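Local coordinates for IG hypothetical 16092 (Bacillus cereus ATCC 14579, PDB 1YQH), which is of unknown function but probably binds thiamine or a related small molecule, at residues Y24-K29 with A71-V76; A67-D70 with E75-T78; G52-L57 with I80-R85. All coordinates share one frame; numbering follows the deposited sequence.

Interaction 1. Residues Y24-K29 with A71-V76; sequences YSVVDK and AGAEEV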
loop_
_atom_site.group_PDB
_atom_site.type_symbol
_atom_site.label_atom_id
_atom_site.label_comp_id
_atom_site.label_asym_id
_atom_site.label_seq_id
_atom_site.Cartn_x
_atom_site.Cartn_y
_atom_site.Cartn_z
ATOM N N TYR A 24 12.436 1.848 -15.900
ATOM C CA TYR A 24 12.297 3.312 -15.953
ATOM C C TYR A 24 11.664 3.796 -17.259
ATOM O O TYR A 24 10.947 4.799 -17.259
ATOM C CB TYR A 24 13.632 4.040 -15.736
ATOM C CG TYR A 24 14.214 3.980 -14.327
ATOM C CD1 TYR A 24 15.584 4.157 -14.125
ATOM C CD2 TYR A 24 13.409 3.743 -13.206
ATOM C CE1 TYR A 24 16.148 4.106 -12.841
ATOM C CE2 TYR A 24 13.972 3.684 -11.908
ATOM C CZ TYR A 24 15.338 3.872 -11.744
ATOM O OH TYR A 24 15.900 3.819 -10.483
ATOM N N SER A 25 11.935 3.099 -18.366
ATOM C CA SER A 25 11.357 3.460 -19.664
ATOM C C SER A 25 9.834 3.302 -19.664
ATOM O O SER A 25 9.107 4.116 -20.237
ATOM C CB SER A 25 11.989 2.634 -20.791
ATOM O OG SER A 25 13.402 2.801 -20.794
ATOM N N VAL A 26 9.374 2.241 -19.014
ATOM C CA VAL A 26 7.960 1.906 -18.935
ATOM C C VAL A 26 7.282 2.872 -17.962
ATOM O O VAL A 26 6.238 3.448 -18.276
ATOM C CB VAL A 26 7.794 0.449 -18.470
ATOM C CG1 VAL A 26 6.325 0.115 -18.261
ATOM C CG2 VAL A 26 8.434 -0.493 -19.498
ATOM N N VAL A 27 7.900 3.073 -16.802
ATOM C CA VAL A 27 7.354 4.001 -15.809
ATOM C C VAL A 27 7.226 5.439 -16.368
ATOM O O VAL A 27 6.276 6.152 -16.038
ATOM C CB VAL A 27 8.128 3.952 -14.453
ATOM C CG1 VAL A 27 7.592 5.016 -13.479
ATOM C CG2 VAL A 27 8.017 2.552 -13.820
ATOM N N ASP A 28 8.161 5.844 -17.222
ATOM C CA ASP A 28 8.116 7.180 -17.798
ATOM C C ASP A 28 6.839 7.442 -18.617
ATOM O O ASP A 28 6.382 8.582 -18.717
ATOM C CB ASP A 28 9.357 7.412 -18.652
ATOM C CG ASP A 28 9.501 8.842 -19.076
ATOM O OD1 ASP A 28 9.686 9.715 -18.201
ATOM O OD2 ASP A 28 9.440 9.088 -20.288
ATOM N N LYS A 29 6.263 6.387 -19.190
ATOM C CA LYS A 29 5.020 6.512 -19.941
ATOM C C LYS A 29 3.820 6.637 -19.000
ATOM O O LYS A 29 2.840 7.324 -19.314
ATOM C CB LYS A 29 4.849 5.334 -20.905
ATOM C CG LYS A 29 5.954 5.235 -21.979
ATOM C CD LYS A 29 6.130 6.517 -22.794
ATOM C CE LYS A 29 5.012 6.743 -23.784
ATOM N NZ LYS A 29 5.279 7.937 -24.666
ATOM N N ALA A 71 3.545 0.386 -23.345
ATOM C CA ALA A 71 4.988 0.581 -23.440
ATOM C C ALA A 71 5.773 -0.744 -23.456
ATOM O O ALA A 71 7.002 -0.745 -23.610
ATOM C CB ALA A 71 5.473 1.484 -22.313
ATOM N N GLY A 72 5.073 -1.861 -23.304
ATOM C CA GLY A 72 5.721 -3.175 -23.336
ATOM C C GLY A 72 5.645 -4.018 -22.073
ATOM O O GLY A 72 6.162 -5.140 -22.049
ATOM N N ALA A 73 5.009 -3.515 -21.019
ATOM C CA ALA A 73 4.851 -4.335 -19.815
ATOM C C ALA A 73 3.853 -5.462 -20.065
ATOM O O ALA A 73 2.787 -5.241 -20.651
ATOM C CB ALA A 73 4.411 -3.482 -18.602
ATOM N N GLU A 74 4.214 -6.667 -19.628
ATOM C CA GLU A 74 3.309 -7.803 -19.681
ATOM C C GLU A 74 2.318 -7.755 -18.514
ATOM O O GLU A 74 1.179 -8.219 -18.634
ATOM C CB GLU A 74 4.110 -9.109 -19.695
ATOM C CG GLU A 74 4.694 -9.466 -21.093
ATOM C CD GLU A 74 5.884 -8.587 -21.549
ATOM O OE1 GLU A 74 5.934 -8.210 -22.748
ATOM O OE2 GLU A 74 6.777 -8.291 -20.732
ATOM N N GLU A 75 2.746 -7.180 -17.392
ATOM C CA GLU A 75 1.859 -7.012 -16.242
ATOM C C GLU A 75 2.320 -5.852 -15.384
ATOM O O GLU A 75 3.456 -5.391 -15.505
ATOM C CB GLU A 75 1.745 -8.302 -15.414
ATOM C CG GLU A 75 3.065 -8.770 -14.784
ATOM C CD GLU A 75 2.944 -10.092 -14.018
ATOM O OE1 GLU A 75 1.956 -10.836 -14.213
ATOM O OE2 GLU A 75 3.865 -10.396 -13.225
ATOM N N VAL A 76 1.435 -5.385 -14.510
ATOM C CA VAL A 76 1.750 -4.244 -13.669
ATOM C C VAL A 76 1.142 -4.491 -12.309
ATOM O O VAL A 76 0.007 -4.957 -12.219
ATOM C CB VAL A 76 1.118 -2.928 -14.225
ATOM C CG1 VAL A 76 1.530 -1.731 -13.368
ATOM C CG2 VAL A 76 1.475 -2.704 -15.695
#

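Interaction 2. Residues A67-D70 with E75-T78; sequences ACVD and EVIT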
loop_
_atom_site.group_PDB
_atom_site.type_symbol
_atom_site.label_atom_id
_atom_site.label_comp_id
_atom_site.label_asym_id
_atom_site.label_seq_id
_atom_site.Cartn_x
_atom_site.Cartn_y
_atom_site.Cartn_z
ATOM N N ALA A 67 -0.770 2.628 -19.809
ATOM C CA ALA A 67 0.409 3.158 -20.523
ATOM C C ALA A 67 1.625 2.236 -20.353
ATOM O O ALA A 67 2.417 2.069 -21.287
ATOM C CB ALA A 67 0.742 4.579 -20.071
ATOM N N CYS A 68 1.758 1.637 -19.174
ATOM C CA CYS A 68 2.844 0.696 -18.918
ATOM C C CYS A 68 2.762 -0.504 -19.867
ATOM O O CYS A 68 3.751 -0.895 -20.493
ATOM C CB CYS A 68 2.800 0.197 -17.471
ATOM S SG CYS A 68 3.202 1.406 -16.206
ATOM N N VAL A 69 1.564 -1.069 -19.986
ATOM C CA VAL A 69 1.308 -2.196 -20.891
ATOM C C VAL A 69 1.549 -1.797 -22.349
ATOM O O VAL A 69 2.198 -2.535 -23.114
ATOM C CB VAL A 69 -0.121 -2.751 -20.679
ATOM C CG1 VAL A 69 -0.469 -3.832 -21.719
ATOM C CG2 VAL A 69 -0.245 -3.305 -19.244
ATOM N N ASP A 70 1.057 -0.620 -22.733
ATOM C CA ASP A 70 1.285 -0.119 -24.098
ATOM C C ASP A 70 2.785 0.064 -24.388
ATOM O O ASP A 70 3.234 -0.090 -25.538
ATOM C CB ASP A 70 0.548 1.200 -24.322
ATOM C CG ASP A 70 -0.967 1.055 -24.289
ATOM O OD1 ASP A 70 -1.494 -0.063 -24.466
ATOM O OD2 ASP A 70 -1.639 2.094 -24.085
ATOM N N GLU A 75 2.746 -7.180 -17.392
ATOM C CA GLU A 75 1.859 -7.012 -16.242
ATOM C C GLU A 75 2.320 -5.852 -15.384
ATOM O O GLU A 75 3.456 -5.391 -15.505
ATOM C CB GLU A 75 1.745 -8.302 -15.414
ATOM C CG GLU A 75 3.065 -8.770 -14.784
ATOM C CD GLU A 75 2.944 -10.092 -14.018
ATOM O OE1 GLU A 75 1.956 -10.836 -14.213
ATOM O OE2 GLU A 75 3.865 -10.396 -13.225
ATOM N N VAL A 76 1.435 -5.385 -14.510
ATOM C CA VAL A 76 1.750 -4.244 -13.669
ATOM C C VAL A 76 1.142 -4.491 -12.309
ATOM O O VAL A 76 0.007 -4.957 -12.219
ATOM C CB VAL A 76 1.118 -2.928 -14.225
ATOM C CG1 VAL A 76 1.530 -1.731 -13.368
ATOM C CG2 VAL A 76 1.475 -2.704 -15.695
ATOM N N ILE A 77 1.894 -4.173 -11.256
ATOM C CA ILE A 77 1.324 -4.135 -9.913
ATOM C C ILE A 77 1.128 -2.663 -9.571
ATOM O O ILE A 77 2.099 -1.881 -9.534
ATOM C CB ILE A 77 2.241 -4.808 -8.867
ATOM C CG1 ILE A 77 2.602 -6.246 -9.263
ATOM C CG2 ILE A 77 1.610 -4.739 -7.452
ATOM C CD1 ILE A 77 1.398 -7.220 -9.384
ATOM N N THR A 78 -0.127 -2.282 -9.349
ATOM C CA THR A 78 -0.466 -0.878 -9.147
ATOM C C THR A 78 -0.947 -0.688 -7.711
ATOM O O THR A 78 -1.815 -1.419 -7.252
ATOM C CB THR A 78 -1.539 -0.433 -10.185
ATOM O OG1 THR A 78 -1.036 -0.639 -11.517
ATOM C CG2 THR A 78 -1.932 1.055 -10.016
#

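Interaction 3. Residues G52-L57 with I80-R85; sequences GELDVL and IKIHYR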
loop_
_atom_site.group_PDB
_atom_site.type_symbol
_atom_site.label_atom_id
_atom_site.label_comp_id
_atom_site.label_asym_id
_atom_site.label_seq_id
_atom_site.Cartn_x
_atom_site.Cartn_y
_atom_site.Cartn_z
ATOM N N GLY A 52 -7.392 16.190 -6.677
ATOM C CA GLY A 52 -8.489 16.527 -7.582
ATOM C C GLY A 52 -9.711 15.662 -7.366
ATOM O O GLY A 52 -9.920 15.117 -6.282
ATOM N N GLU A 53 -10.528 15.567 -8.406
ATOM C CA GLU A 53 -11.788 14.833 -8.334
ATOM C C GLU A 53 -11.551 13.318 -8.324
ATOM O O GLU A 53 -10.766 12.795 -9.118
ATOM C CB GLU A 53 -12.639 15.219 -9.536
ATOM C CG GLU A 53 -13.964 14.524 -9.610
ATOM C CD GLU A 53 -14.607 14.638 -10.986
ATOM O OE1 GLU A 53 -14.433 15.693 -11.658
ATOM O OE2 GLU A 53 -15.294 13.676 -11.388
ATOM N N LEU A 54 -12.239 12.612 -7.427
ATOM C CA LEU A 54 -12.027 11.166 -7.276
ATOM C C LEU A 54 -12.024 10.392 -8.601
ATOM O O LEU A 54 -11.074 9.682 -8.877
ATOM C CB LEU A 54 -13.074 10.560 -6.330
ATOM C CG LEU A 54 -12.986 9.038 -6.086
ATOM C CD1 LEU A 54 -11.637 8.608 -5.461
ATOM C CD2 LEU A 54 -14.159 8.590 -5.233
ATOM N N ASP A 55 -13.093 10.507 -9.392
ATOM C CA ASP A 55 -13.191 9.734 -10.633
ATOM C C ASP A 55 -12.127 10.139 -11.660
ATOM O O ASP A 55 -11.607 9.289 -12.381
ATOM C CB ASP A 55 -14.591 9.845 -11.258
ATOM C CG ASP A 55 -15.668 9.146 -10.438
ATOM O OD1 ASP A 55 -15.346 8.309 -9.585
ATOM O OD2 ASP A 55 -16.857 9.425 -10.663
ATOM N N VAL A 56 -11.809 11.431 -11.722
ATOM C CA VAL A 56 -10.762 11.922 -12.616
ATOM C C VAL A 56 -9.428 11.297 -12.235
ATOM O O VAL A 56 -8.715 10.798 -13.099
ATOM C CB VAL A 56 -10.663 13.475 -12.615
ATOM C CG1 VAL A 56 -9.449 13.967 -13.425
ATOM C CG2 VAL A 56 -11.951 14.067 -13.167
ATOM N N LEU A 57 -9.108 11.317 -10.946
ATOM C CA LEU A 57 -7.861 10.725 -10.464
ATOM C C LEU A 57 -7.784 9.211 -10.687
ATOM O O LEU A 57 -6.763 8.711 -11.141
ATOM C CB LEU A 57 -7.634 11.078 -8.994
ATOM C CG LEU A 57 -6.853 12.372 -8.704
ATOM C CD1 LEU A 57 -7.251 13.554 -9.565
ATOM C CD2 LEU A 57 -6.946 12.731 -7.210
ATOM N N ILE A 80 -2.422 2.098 -4.776
ATOM C CA ILE A 80 -3.148 3.355 -4.663
ATOM C C ILE A 80 -3.447 3.584 -3.191
ATOM O O ILE A 80 -3.770 2.635 -2.467
ATOM C CB ILE A 80 -4.507 3.325 -5.449
ATOM C CG1 ILE A 80 -4.292 2.957 -6.923
ATOM C CG2 ILE A 80 -5.226 4.679 -5.330
ATOM C CD1 ILE A 80 -5.562 2.585 -7.695
ATOM N N LYS A 81 -3.308 4.833 -2.743
ATOM C CA LYS A 81 -3.810 5.212 -1.432
ATOM C C LYS A 81 -4.667 6.465 -1.604
ATOM O O LYS A 81 -4.242 7.423 -2.262
ATOM C CB LYS A 81 -2.664 5.492 -0.470
ATOM C CG LYS A 81 -3.068 5.379 0.995
ATOM C CD LYS A 81 -1.850 5.405 1.914
ATOM C CE LYS A 81 -1.145 4.041 2.030
ATOM N NZ LYS A 81 -1.887 3.033 2.860
ATOM N N ILE A 82 -5.862 6.447 -1.032
ATOM C CA ILE A 82 -6.797 7.558 -1.190
ATOM C C ILE A 82 -7.130 8.129 0.176
ATOM O O ILE A 82 -7.471 7.377 1.090
ATOM C CB ILE A 82 -8.132 7.135 -1.873
ATOM C CG1 ILE A 82 -7.869 6.374 -3.178
ATOM C CG2 ILE A 82 -9.047 8.355 -2.130
ATOM C CD1 ILE A 82 -9.115 5.716 -3.778
ATOM N N HIS A 83 -7.060 9.463 0.296
ATOM C CA HIS A 83 -7.603 10.156 1.463
ATOM C C HIS A 83 -8.941 10.741 1.047
ATOM O O HIS A 83 -9.010 11.684 0.252
ATOM C CB HIS A 83 -6.661 11.274 1.954
ATOM C CG HIS A 83 -7.009 11.783 3.320
ATOM N ND1 HIS A 83 -6.072 12.312 4.180
ATOM C CD2 HIS A 83 -8.194 11.837 3.973
ATOM C CE1 HIS A 83 -6.667 12.683 5.302
ATOM N NE2 HIS A 83 -7.954 12.400 5.205
ATOM N N TYR A 84 -10.008 10.146 1.575
ATOM C CA TYR A 84 -11.366 10.446 1.161
ATOM C C TYR A 84 -12.081 11.161 2.308
ATOM O O TYR A 84 -12.238 10.604 3.394
ATOM C CB TYR A 84 -12.059 9.121 0.810
ATOM C CG TYR A 84 -13.446 9.246 0.240
ATOM C CD1 TYR A 84 -13.667 9.909 -0.972
ATOM C CD2 TYR A 84 -14.538 8.675 0.897
ATOM C CE1 TYR A 84 -14.948 10.019 -1.503
ATOM C CE2 TYR A 84 -15.832 8.781 0.365
ATOM C CZ TYR A 84 -16.016 9.450 -0.836
ATOM O OH TYR A 84 -17.285 9.557 -1.377
ATOM N N ARG A 85 -12.492 12.403 2.068
ATOM C CA ARG A 85 -13.216 13.203 3.056
ATOM C C ARG A 85 -14.234 14.026 2.274
ATOM O O ARG A 85 -14.028 15.224 2.066
ATOM C CB ARG A 85 -12.259 14.112 3.825
ATOM C CG ARG A 85 -12.896 14.885 4.984
ATOM C CD ARG A 85 -11.985 16.024 5.407
ATOM N NE ARG A 85 -10.774 15.543 6.076
ATOM C CZ ARG A 85 -9.593 16.166 6.051
ATOM N NH1 ARG A 85 -9.439 17.303 5.375
ATOM N NH2 ARG A 85 -8.569 15.660 6.721
#

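Interaction 1. Residues Y24-K29 with A71-V76
V26 opens the contact, resting its CA and CG1 against the two alanines, A71 and A73, that flank G72. In this ferredoxin-like βαββαβ fold the contact joins helix 23-36 to the turn between helix 54-70 and strand 75-84. V26 CA lies 4.2 Å from A71 CB. Its CG1, set anti to the backbone N (chi1 175°), reaches farther along the turn and meets A73 CB at 4.1 Å. A branched apolar residue suits this buried place because P16 of strand 8-17 and C68 of helix 54-70 also close on it, while the small alanines let the turn come near the helix. G72, with phi 118°, forms a Schellman motif that ends helix 54-70; without a CB it takes up this positive phi readily. The chain then enters strand 75-84 through a classic beta bulge, where E74 and E75 both face Q17.

One turn on from V26, K29, an exposed residue, lays CB and CG on A71 CB. It contributes only the aliphatic root of its chain. The chain bends at chi2 and chi3, and its ammonium group leads away from the turn to a salt bridge of NZ with E32 OE2. A lysine therefore serves both needs here: its charged end pairs on its own helix, while CG packs on A71 CB at 3.8 Å.

Interaction 2. Residues A67-D70 with E75-T78
V76 meets C68 and V69 with a single methyl group, and the contact is best followed outward along its side chain. V76 CB leaves the strand toward helix 54-70 but is itself too far back to touch the helix, so its branches decide what is met. With CG1 anti to the backbone N (chi1 -177°), CG2 falls anti to the carbonyl carbon, beside N, a position that carries it into the last turn of the helix. There it packs on C68 CB at 3.7 Å and on V69 CG2 at 4.0 Å, bridging two consecutive residues. CG1, the other branch, makes neither of these contacts.

The helical side answers unequally. C68 offers its CB, with SG turned beside the backbone N (chi1 -69°), so the slim methylene rather than the sulfur bears on the valine. V69 brings only CG2, and the two valines cross obliquely. No hydrogen bond spans the segments, and the packing is purely apolar. Small or beta-branched residues suit it, since the chain has just reversed through a short turn and the backbones lie close, with the CA atoms of V69 and E75 6.7 Å apart. E75 points away from the helix, and its OE1 forms a salt bridge with R85 NH2 of the second subunit.

C68 is buried between the layers: V14 of strand 8-17 touches it from the sheet, and V26 and A30 pack on it from helix 23-36. V69 lies nearer the interface, against Y84 of the second subunit, whose strand pairs antiparallel with 75-84 and extends the sheet.

Interaction 3. Residues G52-L57 with I80-R85
L54 divides its two methyl groups between I82 and Y84, and these apolar contacts are the whole of the direct touch between the segments. Its CG stands anti to the backbone N (chi1 179°), extending the leucine from the first turn of helix 54-70 toward strand 75-84. The CD1 branch meets I82 CD1 at 4.2 Å, methyl against methyl, with the two side chains crossing at about a right angle. The CD2 branch lies 4.1 Å from Y84 CE1 and approaches the ring obliquely. A forked leucine suits this place because one residue can serve two strand positions two residues apart. Y84 leaves its strand at an angle to the helix, but with CG anti to its own N (chi1 -175°) the far part of the ring comes nearer L54.

Polar interactions hold the surroundings rather than the contact itself. E53 occupies the N-cap position, and its O accepts the L57 N hydrogen bond at 2.9 Å, which begins the first turn on which L54 rides. D55 OD1 forms a salt bridge with K62 NZ of the second subunit. On the face of the strand turned from the helix, histidine suits position 83 because H83 NE2 can reach E75 OE1 of that same subunit in a hydrogen bond. R85, just after the strand, pairs its NH1 with E94 OE2 of its own chain.

A βαββαβ chain whose two helices pack on a four-stranded antiparallel sheet of order 2-3-1-4 is the ferredoxin-like fold; here the second helix meets edge strand 75-84, which the second subunit's strand extends.

How the interactions relate
Each contact has a segment that lies on or leads into strand 75-84. Interactions 1 and 2 sit together near its start, their centres about 6 Å apart; their segments share E75 and V76, of which V76 makes the contact in interaction 2 alone. A probable hydrogen bond from A73 N to C68 O, 3.0 Å, ties the turn of one to the helix end of the other. Interaction 3 lies at the far end of the strand, its centre about 23 Å from that of interaction 1 and about 20 Å from that of interaction 2. Interactions 2 and 3 involve the last and first turns of helix 54-70, and both border the second subunit. No ligand site is established near them.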